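Long-range contact in endonuclease IV (PDB 3AAM), which cleaves the DNA backbone at apurinic or apyrimidinic sites during base excision repair, using bound metal ions: residues Pro163-Tyr174 / Glu198-Ser208. Residues are numbered along the deposited sequence; the frame is centred on the assembly and turned at random.
Sequences PLQVCLDTCHAY and ERVPVVHLNDS. With MN (manganese (II) ion), chain B.
One face of the His204 ring is covered by Cys167 SG, 3.6 Å from the ring centroid in a sulfur-aromatic contact; with SG anti to the backbone N (chi1 170°), the sulfur reaches across to the ring two residues beyond Val202 on the neighbouring strand. The His69 ring meets that of His204 nearly parallel. The Arg199 guanidinium carries the Gln165 amide over one face, Gln165 NE2 lying 3.6 Å from Arg199 NH2, while Leu164 O stands at its edge and shares a water with NH2. Beside the first turn of helix 170-176, Ser208 OG lies by the edge of the Tyr174 ring and is hydrogen-bonded to Gly210 O.

Backbone bonds tie the parallel strands 165-169 and 202-204, His204 N to Leu168 O (2.7 Å) among them; ahead of the second strand Val166 N donates to Arg199 O (2.8 Å), and Thr170 N to His204 O carries the pairing into the next helix. There Thr170 OG1 donates to Asn206 O (2.8 Å). Asp169 is the N-cap: its OD1 takes His172 N (2.9 Å) from above the carboxylate plane, and its CG lies over the face of the His172 ring, whose NE2 binds manganese at 2.2 Å alongside Asp217 and His219. An alanine in place of Asp169 would probably leave His172 N without its capping acceptor and the metal-binding imidazole without the carboxylate over one face.

The pair forms adjacent staves of the TIM barrel, joined through helix 184-194, with strand 135-139 flanking 165-169 and strand 244-247 flanking 202-208, while helix 230-235 packs against Thr170 and Leu205.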
loop_
_atom_site.group_PDB
_atom_site.type_symbol
_atom_site.label_atom_id
_atom_site.label_comp_id
_atom_site.label_asym_id
_atom_site.label_seq_id
_atom_site.Cartn_x
_atom_site.Cartn_y
_atom_site.Cartn_z
ATOM N N PRO A 163 -10.647 -11.626 -6.721
ATOM C CA PRO A 163 -11.174 -10.525 -5.915
ATOM C C PRO A 163 -10.054 -9.531 -5.595
ATOM O O PRO A 163 -10.229 -8.625 -4.789
ATOM C CB PRO A 163 -11.690 -11.232 -4.672
ATOM C CG PRO A 163 -10.667 -12.313 -4.484
ATOM C CD PRO A 163 -10.470 -12.837 -5.896
ATOM N N LEU A 164 -8.900 -9.721 -6.227
ATOM C CA LEU A 164 -7.758 -8.839 -6.011
ATOM C C LEU A 164 -8.016 -7.468 -6.616
ATOM O O LEU A 164 -8.716 -7.342 -7.620
ATOM C CB LEU A 164 -6.497 -9.409 -6.666
ATOM C CG LEU A 164 -5.972 -10.777 -6.231
ATOM C CD1 LEU A 164 -4.857 -11.227 -7.170
ATOM C CD2 LEU A 164 -5.470 -10.686 -4.805
ATOM N N GLN A 165 -7.455 -6.445 -5.988
ATOM C CA GLN A 165 -7.564 -5.097 -6.508
ATOM C C GLN A 165 -6.161 -4.523 -6.571
ATOM O O GLN A 165 -5.195 -5.224 -6.275
ATOM C CB GLN A 165 -8.505 -4.246 -5.653
ATOM C CG GLN A 165 -9.965 -4.610 -5.907
ATOM C CD GLN A 165 -10.944 -3.679 -5.232
ATOM O OE1 GLN A 165 -10.846 -2.458 -5.365
ATOM N NE2 GLN A 165 -11.907 -4.251 -4.510
ATOM N N VAL A 166 -6.041 -3.254 -6.940
ATOM C CA VAL A 166 -4.724 -2.657 -7.112
ATOM C C VAL A 166 -4.387 -1.453 -6.248
ATOM O O VAL A 166 -5.257 -0.660 -5.889
ATOM C CB VAL A 166 -4.541 -2.251 -8.604
ATOM C CG1 VAL A 166 -3.278 -1.414 -8.789
ATOM C CG2 VAL A 166 -4.493 -3.497 -9.470
ATOM N N CYS A 167 -3.105 -1.341 -5.908
ATOM C CA CYS A 167 -2.597 -0.198 -5.168
ATOM C C CYS A 167 -1.595 0.474 -6.098
ATOM O O CYS A 167 -0.613 -0.136 -6.513
ATOM C CB CYS A 167 -1.877 -0.618 -3.884
ATOM S SG CYS A 167 -0.992 0.769 -3.101
ATOM N N LEU A 168 -1.855 1.726 -6.446
ATOM C CA LEU A 168 -0.949 2.460 -7.310
ATOM C C LEU A 168 0.142 3.131 -6.494
ATOM O O LEU A 168 -0.153 3.868 -5.552
ATOM C CB LEU A 168 -1.704 3.543 -8.079
ATOM C CG LEU A 168 -0.813 4.614 -8.718
ATOM C CD1 LEU A 168 -0.005 4.001 -9.862
ATOM C CD2 LEU A 168 -1.671 5.769 -9.210
ATOM N N ASP A 169 1.396 2.858 -6.837
ATOM C CA ASP A 169 2.511 3.516 -6.170
ATOM C C ASP A 169 3.108 4.430 -7.235
ATOM O O ASP A 169 3.603 3.972 -8.267
ATOM C CB ASP A 169 3.559 2.515 -5.675
ATOM C CG ASP A 169 4.682 3.193 -4.906
ATOM O OD1 ASP A 169 5.313 4.120 -5.467
ATOM O OD2 ASP A 169 4.935 2.810 -3.742
ATOM N N THR A 170 3.031 5.732 -6.992
ATOM C CA THR A 170 3.537 6.720 -7.935
ATOM C C THR A 170 5.052 6.684 -8.139
ATOM O O THR A 170 5.542 7.010 -9.223
ATOM C CB THR A 170 3.122 8.120 -7.488
ATOM O OG1 THR A 170 3.361 8.248 -6.082
ATOM C CG2 THR A 170 1.641 8.348 -7.769
ATOM N N CYS A 171 5.794 6.304 -7.105
ATOM C CA CYS A 171 7.249 6.219 -7.217
ATOM C C CYS A 171 7.573 5.057 -8.139
ATOM O O CYS A 171 8.380 5.184 -9.062
ATOM C CB CYS A 171 7.886 5.978 -5.844
ATOM S SG CYS A 171 9.685 5.718 -5.884
ATOM N N HIS A 172 6.937 3.918 -7.887
ATOM C CA HIS A 172 7.158 2.733 -8.710
ATOM C C HIS A 172 6.805 3.013 -10.166
ATOM O O HIS A 172 7.546 2.636 -11.077
ATOM C CB HIS A 172 6.305 1.569 -8.210
ATOM C CG HIS A 172 6.675 1.089 -6.842
ATOM N ND1 HIS A 172 6.002 0.066 -6.211
ATOM C CD2 HIS A 172 7.639 1.493 -5.981
ATOM C CE1 HIS A 172 6.535 -0.138 -5.019
ATOM N NE2 HIS A 172 7.529 0.715 -4.855
ATOM N N ALA A 173 5.671 3.675 -10.376
ATOM C CA ALA A 173 5.214 3.999 -11.723
ATOM C C ALA A 173 6.230 4.875 -12.445
ATOM O O ALA A 173 6.570 4.625 -13.601
ATOM C CB ALA A 173 3.858 4.703 -11.666
ATOM N N TYR A 174 6.718 5.896 -11.751
ATOM C CA TYR A 174 7.693 6.811 -12.332
ATOM C C TYR A 174 8.955 6.039 -12.705
ATOM O O TYR A 174 9.479 6.182 -13.810
ATOM C CB TYR A 174 8.025 7.917 -11.328
ATOM C CG TYR A 174 8.788 9.084 -11.915
ATOM C CD1 TYR A 174 8.231 9.865 -12.924
ATOM C CD2 TYR A 174 10.061 9.410 -11.455
ATOM C CE1 TYR A 174 8.923 10.944 -13.464
ATOM C CE2 TYR A 174 10.763 10.490 -11.987
ATOM C CZ TYR A 174 10.185 11.250 -12.992
ATOM O OH TYR A 174 10.869 12.317 -13.527
ATOM N N GLU A 198 -11.781 2.147 -10.541
ATOM C CA GLU A 198 -12.706 1.688 -9.513
ATOM C C GLU A 198 -12.075 0.562 -8.700
ATOM O O GLU A 198 -12.534 0.242 -7.602
ATOM C CB GLU A 198 -14.030 1.219 -10.130
ATOM C CG GLU A 198 -13.931 0.050 -11.094
ATOM C CD GLU A 198 -13.220 0.403 -12.388
ATOM O OE1 GLU A 198 -13.526 1.466 -12.970
ATOM O OE2 GLU A 198 -12.363 -0.391 -12.828
ATOM N N ARG A 199 -11.008 -0.022 -9.238
ATOM C CA ARG A 199 -10.309 -1.111 -8.569
ATOM C C ARG A 199 -8.971 -0.657 -7.990
ATOM O O ARG A 199 -8.064 -1.467 -7.807
ATOM C CB ARG A 199 -10.081 -2.274 -9.542
ATOM C CG ARG A 199 -11.328 -2.689 -10.311
ATOM C CD ARG A 199 -12.474 -3.098 -9.395
ATOM N NE ARG A 199 -12.230 -4.371 -8.722
ATOM C CZ ARG A 199 -13.143 -5.025 -8.009
ATOM N NH1 ARG A 199 -14.364 -4.527 -7.872
ATOM N NH2 ARG A 199 -12.839 -6.181 -7.434
ATOM N N VAL A 200 -8.847 0.639 -7.716
ATOM C CA VAL A 200 -7.620 1.189 -7.131
ATOM C C VAL A 200 -8.035 1.986 -5.896
ATOM O O VAL A 200 -8.082 3.220 -5.916
ATOM C CB VAL A 200 -6.893 2.133 -8.105
ATOM C CG1 VAL A 200 -5.547 2.542 -7.519
ATOM C CG2 VAL A 200 -6.702 1.452 -9.449
ATOM N N PRO A 201 -8.345 1.284 -4.797
ATOM C CA PRO A 201 -8.770 1.938 -3.557
ATOM C C PRO A 201 -7.706 2.664 -2.748
ATOM O O PRO A 201 -8.020 3.570 -1.974
ATOM C CB PRO A 201 -9.400 0.791 -2.774
ATOM C CG PRO A 201 -8.558 -0.377 -3.175
ATOM C CD PRO A 201 -8.423 -0.183 -4.672
ATOM N N VAL A 202 -6.453 2.268 -2.925
ATOM C CA VAL A 202 -5.361 2.867 -2.179
ATOM C C VAL A 202 -4.218 3.283 -3.085
ATOM O O VAL A 202 -3.867 2.578 -4.032
ATOM C CB VAL A 202 -4.807 1.879 -1.121
ATOM C CG1 VAL A 202 -3.675 2.530 -0.344
ATOM C CG2 VAL A 202 -5.920 1.433 -0.184
ATOM N N VAL A 203 -3.643 4.440 -2.781
ATOM C CA VAL A 203 -2.519 4.959 -3.537
ATOM C C VAL A 203 -1.337 5.181 -2.600
ATOM O O VAL A 203 -1.487 5.804 -1.545
ATOM C CB VAL A 203 -2.854 6.327 -4.193
ATOM C CG1 VAL A 203 -1.602 6.894 -4.869
ATOM C CG2 VAL A 203 -3.987 6.175 -5.202
ATOM N N HIS A 204 -0.178 4.635 -2.954
ATOM C CA HIS A 204 1.029 4.882 -2.166
ATOM C C HIS A 204 1.622 6.078 -2.906
ATOM O O HIS A 204 2.281 5.925 -3.939
ATOM C CB HIS A 204 1.990 3.686 -2.207
ATOM C CG HIS A 204 1.598 2.558 -1.303
ATOM N ND1 HIS A 204 0.833 2.735 -0.169
ATOM C CD2 HIS A 204 1.907 1.239 -1.345
ATOM C CE1 HIS A 204 0.687 1.573 0.447
ATOM N NE2 HIS A 204 1.330 0.650 -0.246
ATOM N N LEU A 205 1.343 7.269 -2.380
ATOM C CA LEU A 205 1.762 8.529 -2.979
ATOM C C LEU A 205 3.196 8.904 -2.635
ATOM O O LEU A 205 3.460 9.945 -2.035
ATOM C CB LEU A 205 0.802 9.642 -2.538
ATOM C CG LEU A 205 0.754 10.910 -3.394
ATOM C CD1 LEU A 205 0.099 10.604 -4.741
ATOM C CD2 LEU A 205 -0.031 11.983 -2.661
ATOM N N ASN A 206 4.116 8.037 -3.028
ATOM C CA ASN A 206 5.537 8.238 -2.784
ATOM C C ASN A 206 6.203 9.072 -3.872
ATOM O O ASN A 206 5.916 8.889 -5.054
ATOM C CB ASN A 206 6.244 6.880 -2.732
ATOM C CG ASN A 206 5.777 6.024 -1.577
ATOM O OD1 ASN A 206 5.472 4.840 -1.743
ATOM N ND2 ASN A 206 5.725 6.614 -0.399
ATOM N N ASP A 207 7.078 9.995 -3.486
ATOM C CA ASP A 207 7.795 10.741 -4.503
ATOM C C ASP A 207 8.973 9.813 -4.798
ATOM O O ASP A 207 9.152 8.803 -4.114
ATOM C CB ASP A 207 8.284 12.102 -4.009
ATOM C CG ASP A 207 8.605 13.051 -5.160
ATOM O OD1 ASP A 207 9.020 12.562 -6.237
ATOM O OD2 ASP A 207 8.455 14.282 -4.992
ATOM N N SER A 208 9.778 10.152 -5.793
ATOM C CA SER A 208 10.879 9.291 -6.201
ATOM C C SER A 208 12.253 9.942 -6.256
ATOM O O SER A 208 12.400 11.059 -6.742
ATOM C CB SER A 208 10.538 8.707 -7.578
ATOM O OG SER A 208 11.617 7.997 -8.158
HETATM MN MN MN B . 8.913 0.949 -3.103
HETATM O O HOH W 1 -11.131 -7.877 -8.800
HETATM O O HOH W 2 10.712 0.522 -1.405
#